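Local coordinates for coat protein (Sulfolobus turreted icosahedral virus, PDB 2BBD) that builds the capsid shell of an archaeal virus as its major coat protein, probably through a double jelly-roll fold shared with bacterial and eukaryotic viruses, at residues 26-40 and 112-126. Numbering follows the deposited sequence.
Sequences RNNFIRKIRVQLIGS and LNVMWEFDLARFPAT
Val35 and Leu37 of strand 29-43 pack against Trp116 and Phe118 of strand 108-123, an antiparallel pair in one sheet of what is probably the first jelly roll of the double jelly-roll fold. The two methyls of Val35 fork, one to each ring. Val35 CG2 lies 3.6 Å from Phe118 CE1, at the edge of that ring, while CG1 looks toward Trp116 CE3. Leu37 CB meets the indole edge at CZ3, and Val114 CG1 lies over one indole face. Both rings also meet Phe64 edge-to-face, and Leu66 packs on Ile33 and Leu120, so this face packs on strand 61-68 of the facing sheet.

Between Ile30 and Lys32 the register against strand 108-123 shifts by two, a beta bulge. Toward strand 145-158, Arg31 and Lys32 both face Thr155, a classic bulge. Leu120 fills the bend there: Leu120 CD2 reaches Ile30 CG2 (3.8 Å), and CD1 reaches Ile33 CG1. Asp119 OD2 accepts the backbone N of Ala121 in an Asx turn. Past the corner, Pro124 sets its CA over the centre of the Phe29 ring, with CB near CZ. Pro124 CA sits 3.5 Å from the Phe29 ring centroid, a CH-pi contact 7° off the normal. Thr126 OG1 meets the same ring at its edge. Ala125 CB fits against Ile30 CD1 (3.5 Å).

The other face is mostly polar. Met115, a selenomethionine, bends at chi3 (-83°), which brings CE over one face of the Arg34 guanidinium and against Gln36. Glu117 lies alongside Arg34, their flat groups 21° apart. Glu117 OE2 is gripped twice: Lys32 NZ comes from above the carboxylate plane at 2.9 Å, and Arg34 NE approaches its anti side at 3.2 Å.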
# COMPACT_ATOMS: atom_id res chain seq x y z
N ARG A 26 -15.62 0.18 16.39
CA ARG A 26 -16.64 -0.30 15.45
C ARG A 26 -17.96 0.45 15.61
O ARG A 26 -19.01 -0.17 15.82
CB ARG A 26 -16.85 -1.79 15.67
CG ARG A 26 -15.57 -2.59 15.53
CD ARG A 26 -15.75 -4.08 15.75
NE ARG A 26 -16.03 -4.40 17.14
CZ ARG A 26 -17.24 -4.46 17.67
NH1 ARG A 26 -18.31 -4.21 16.92
NH2 ARG A 26 -17.40 -4.77 18.95
N ASN A 27 -17.91 1.77 15.49
CA ASN A 27 -19.08 2.62 15.63
C ASN A 27 -20.08 2.45 14.51
O ASN A 27 -21.27 2.63 14.71
CB ASN A 27 -18.66 4.08 15.70
CG ASN A 27 -17.77 4.38 16.88
OD1 ASN A 27 -17.26 5.49 17.02
ND2 ASN A 27 -17.56 3.39 17.75
N ASN A 28 -19.57 2.14 13.33
CA ASN A 28 -20.40 1.96 12.14
C ASN A 28 -19.53 1.29 11.10
O ASN A 28 -18.41 0.84 11.40
CB ASN A 28 -20.86 3.31 11.60
CG ASN A 28 -22.21 3.73 12.15
OD1 ASN A 28 -23.18 2.99 12.07
ND2 ASN A 28 -22.28 4.95 12.70
N PHE A 29 -20.05 1.22 9.87
CA PHE A 29 -19.27 0.65 8.79
C PHE A 29 -18.11 1.63 8.58
O PHE A 29 -18.25 2.83 8.85
CB PHE A 29 -20.12 0.55 7.51
CG PHE A 29 -20.97 -0.70 7.44
CD1 PHE A 29 -21.28 -1.26 6.20
CD2 PHE A 29 -21.45 -1.31 8.60
CE1 PHE A 29 -22.07 -2.42 6.12
CE2 PHE A 29 -22.24 -2.47 8.53
CZ PHE A 29 -22.55 -3.02 7.29
N ILE A 30 -16.97 1.13 8.12
CA ILE A 30 -15.79 1.96 7.91
C ILE A 30 -15.36 2.02 6.45
O ILE A 30 -15.16 0.98 5.82
CB ILE A 30 -14.61 1.41 8.76
CG1 ILE A 30 -14.96 1.50 10.25
CG2 ILE A 30 -13.32 2.16 8.43
CD1 ILE A 30 -14.02 0.72 11.16
N ARG A 31 -15.24 3.23 5.91
CA ARG A 31 -14.82 3.39 4.52
C ARG A 31 -13.30 3.56 4.45
O ARG A 31 -12.66 3.11 3.49
CB ARG A 31 -15.52 4.60 3.90
CG ARG A 31 -17.03 4.42 3.74
CD ARG A 31 -17.64 5.65 3.12
NE ARG A 31 -17.22 5.78 1.73
CZ ARG A 31 -17.72 5.04 0.74
NH1 ARG A 31 -18.66 4.14 1.00
NH2 ARG A 31 -17.28 5.19 -0.50
N LYS A 32 -12.72 4.20 5.46
CA LYS A 32 -11.28 4.34 5.47
C LYS A 32 -10.67 4.73 6.81
O LYS A 32 -11.36 5.15 7.74
CB LYS A 32 -10.81 5.32 4.38
CG LYS A 32 -11.00 6.79 4.66
CD LYS A 32 -10.28 7.62 3.57
CE LYS A 32 -10.44 9.13 3.77
NZ LYS A 32 -9.71 9.65 4.96
N ILE A 33 -9.37 4.54 6.91
CA ILE A 33 -8.62 4.88 8.11
C ILE A 33 -7.43 5.72 7.69
O ILE A 33 -6.69 5.37 6.78
CB ILE A 33 -8.11 3.62 8.84
CG1 ILE A 33 -9.29 2.78 9.33
CG2 ILE A 33 -7.20 4.02 9.99
CD1 ILE A 33 -8.88 1.41 9.87
N ARG A 34 -7.25 6.85 8.36
CA ARG A 34 -6.14 7.73 8.07
C ARG A 34 -5.16 7.72 9.23
O ARG A 34 -5.56 7.73 10.40
CB ARG A 34 -6.63 9.15 7.83
CG ARG A 34 -5.50 10.17 7.76
CD ARG A 34 -6.03 11.59 7.70
NE ARG A 34 -6.68 11.89 6.43
CZ ARG A 34 -7.32 13.03 6.18
NH1 ARG A 34 -7.41 13.96 7.12
NH2 ARG A 34 -7.87 13.23 4.99
N VAL A 35 -3.87 7.68 8.90
CA VAL A 35 -2.80 7.68 9.88
C VAL A 35 -1.89 8.86 9.57
O VAL A 35 -1.45 9.04 8.43
CB VAL A 35 -1.96 6.37 9.80
CG1 VAL A 35 -0.78 6.46 10.76
CG2 VAL A 35 -2.82 5.15 10.14
N GLN A 36 -1.61 9.69 10.58
CA GLN A 36 -0.71 10.82 10.40
C GLN A 36 0.36 10.79 11.49
O GLN A 36 0.04 10.76 12.69
CB GLN A 36 -1.47 12.15 10.47
CG GLN A 36 -2.61 12.29 9.49
CD GLN A 36 -3.44 13.55 9.73
OE1 GLN A 36 -3.17 14.61 9.15
NE2 GLN A 36 -4.43 13.44 10.60
N LEU A 37 1.62 10.77 11.06
CA LEU A 37 2.75 10.78 11.97
C LEU A 37 3.13 12.25 11.98
O LEU A 37 3.63 12.78 10.99
CB LEU A 37 3.89 9.91 11.43
CG LEU A 37 5.19 9.93 12.25
CD1 LEU A 37 4.92 9.43 13.65
CD2 LEU A 37 6.27 9.07 11.56
N ILE A 38 2.88 12.91 13.10
CA ILE A 38 3.12 14.35 13.22
C ILE A 38 3.96 14.71 14.43
O ILE A 38 3.72 14.24 15.55
CB ILE A 38 1.76 15.09 13.32
CG1 ILE A 38 0.87 14.68 12.13
CG2 ILE A 38 1.98 16.59 13.38
CD1 ILE A 38 -0.56 15.17 12.23
N GLY A 39 4.94 15.58 14.21
CA GLY A 39 5.82 16.02 15.28
C GLY A 39 7.03 16.74 14.72
O GLY A 39 6.90 17.62 13.88
N SER A 40 8.22 16.36 15.19
CA SER A 40 9.44 16.99 14.71
C SER A 40 10.60 16.03 14.72
O SER A 40 10.54 14.95 15.31
CB SER A 40 9.79 18.19 15.58
OG SER A 40 10.25 17.76 16.85
N LEU A 112 7.72 17.45 11.14
CA LEU A 112 7.44 16.13 10.61
C LEU A 112 5.92 15.96 10.43
O LEU A 112 5.15 16.22 11.36
CB LEU A 112 7.98 15.05 11.56
CG LEU A 112 7.63 13.58 11.32
CD1 LEU A 112 8.29 13.05 10.03
CD2 LEU A 112 8.11 12.79 12.51
N ASN A 113 5.51 15.55 9.23
CA ASN A 113 4.10 15.33 8.92
C ASN A 113 3.98 14.39 7.73
O ASN A 113 4.13 14.79 6.58
CB ASN A 113 3.40 16.66 8.62
CG ASN A 113 1.93 16.48 8.21
OD1 ASN A 113 1.35 15.42 8.40
ND2 ASN A 113 1.33 17.53 7.67
N VAL A 114 3.74 13.12 8.05
CA VAL A 114 3.61 12.05 7.07
C VAL A 114 2.22 11.42 7.17
O VAL A 114 1.71 11.15 8.26
CB VAL A 114 4.67 10.96 7.33
CG1 VAL A 114 4.68 9.95 6.17
CG2 VAL A 114 6.05 11.60 7.52
N MSE A 115 1.60 11.19 6.02
CA MSE A 115 0.27 10.61 5.99
C MSE A 115 0.15 9.33 5.16
O MSE A 115 0.84 9.16 4.15
CB MSE A 115 -0.73 11.63 5.46
CG MSE A 115 -2.18 11.19 5.60
SE MSE A 115 -3.42 12.43 4.79
CE MSE A 115 -3.58 13.70 6.23
N TRP A 116 -0.73 8.44 5.62
CA TRP A 116 -1.03 7.18 4.95
C TRP A 116 -2.52 6.94 5.14
O TRP A 116 -3.08 7.30 6.18
CB TRP A 116 -0.32 6.00 5.60
CG TRP A 116 1.16 5.99 5.54
CD1 TRP A 116 1.94 5.37 4.61
CD2 TRP A 116 2.05 6.50 6.53
NE1 TRP A 116 3.26 5.44 4.97
CE2 TRP A 116 3.35 6.13 6.15
CE3 TRP A 116 1.86 7.22 7.72
CZ2 TRP A 116 4.48 6.45 6.92
CZ3 TRP A 116 2.99 7.55 8.48
CH2 TRP A 116 4.28 7.16 8.07
N GLU A 117 -3.16 6.35 4.14
CA GLU A 117 -4.58 6.05 4.23
C GLU A 117 -4.83 4.62 3.82
O GLU A 117 -4.13 4.07 2.98
CB GLU A 117 -5.41 6.97 3.34
CG GLU A 117 -5.38 8.42 3.75
CD GLU A 117 -6.49 9.24 3.12
OE1 GLU A 117 -6.76 9.07 1.91
OE2 GLU A 117 -7.09 10.07 3.84
N PHE A 118 -5.84 4.02 4.45
CA PHE A 118 -6.23 2.65 4.17
C PHE A 118 -7.66 2.70 3.66
O PHE A 118 -8.58 3.13 4.35
CB PHE A 118 -6.16 1.79 5.44
CG PHE A 118 -4.80 1.77 6.10
CD1 PHE A 118 -4.35 2.87 6.82
CD2 PHE A 118 -3.96 0.68 5.94
CE1 PHE A 118 -3.07 2.88 7.38
CE2 PHE A 118 -2.68 0.67 6.49
CZ PHE A 118 -2.23 1.78 7.21
N ASP A 119 -7.84 2.27 2.42
CA ASP A 119 -9.16 2.24 1.83
C ASP A 119 -9.76 0.89 2.18
O ASP A 119 -9.23 -0.15 1.80
CB ASP A 119 -9.05 2.43 0.31
CG ASP A 119 -10.39 2.47 -0.38
OD1 ASP A 119 -10.41 2.78 -1.59
OD2 ASP A 119 -11.43 2.18 0.26
N LEU A 120 -10.85 0.89 2.95
CA LEU A 120 -11.50 -0.35 3.35
C LEU A 120 -12.80 -0.56 2.59
O LEU A 120 -13.66 -1.31 3.05
CB LEU A 120 -11.82 -0.35 4.85
CG LEU A 120 -10.68 -0.55 5.85
CD1 LEU A 120 -9.77 0.66 5.85
CD2 LEU A 120 -11.26 -0.78 7.23
N ALA A 121 -12.95 0.09 1.44
CA ALA A 121 -14.18 -0.04 0.65
C ALA A 121 -15.31 0.37 1.60
O ALA A 121 -15.39 1.53 2.00
CB ALA A 121 -14.35 -1.49 0.18
N ARG A 122 -16.18 -0.57 1.95
CA ARG A 122 -17.23 -0.25 2.92
C ARG A 122 -17.33 -1.45 3.84
O ARG A 122 -18.24 -2.26 3.75
CB ARG A 122 -18.57 0.02 2.23
CG ARG A 122 -19.46 0.91 3.09
CD ARG A 122 -20.81 1.18 2.44
NE ARG A 122 -21.59 -0.04 2.30
CZ ARG A 122 -22.86 -0.06 1.90
NH1 ARG A 122 -23.48 1.08 1.60
NH2 ARG A 122 -23.50 -1.22 1.79
N PHE A 123 -16.34 -1.55 4.73
CA PHE A 123 -16.20 -2.63 5.69
C PHE A 123 -17.30 -2.65 6.75
O PHE A 123 -17.55 -1.65 7.42
CB PHE A 123 -14.83 -2.51 6.36
CG PHE A 123 -14.41 -3.73 7.10
CD1 PHE A 123 -14.03 -4.87 6.43
CD2 PHE A 123 -14.38 -3.72 8.50
CE1 PHE A 123 -13.62 -6.02 7.13
CE2 PHE A 123 -13.98 -4.86 9.21
CZ PHE A 123 -13.59 -6.01 8.52
N PRO A 124 -17.97 -3.81 6.92
CA PRO A 124 -19.05 -3.96 7.90
C PRO A 124 -18.47 -4.15 9.31
O PRO A 124 -18.60 -5.21 9.93
CB PRO A 124 -19.79 -5.19 7.39
CG PRO A 124 -18.66 -6.05 6.88
CD PRO A 124 -17.76 -5.05 6.16
N ALA A 125 -17.82 -3.10 9.80
CA ALA A 125 -17.15 -3.12 11.09
C ALA A 125 -18.03 -3.50 12.27
O ALA A 125 -17.57 -4.15 13.21
CB ALA A 125 -16.48 -1.78 11.35
N THR A 126 -19.30 -3.11 12.23
CA THR A 126 -20.21 -3.43 13.32
C THR A 126 -20.58 -4.91 13.36
O THR A 126 -21.24 -5.37 14.29
CB THR A 126 -21.50 -2.60 13.21
OG1 THR A 126 -22.14 -2.86 11.96
CG2 THR A 126 -21.19 -1.11 13.31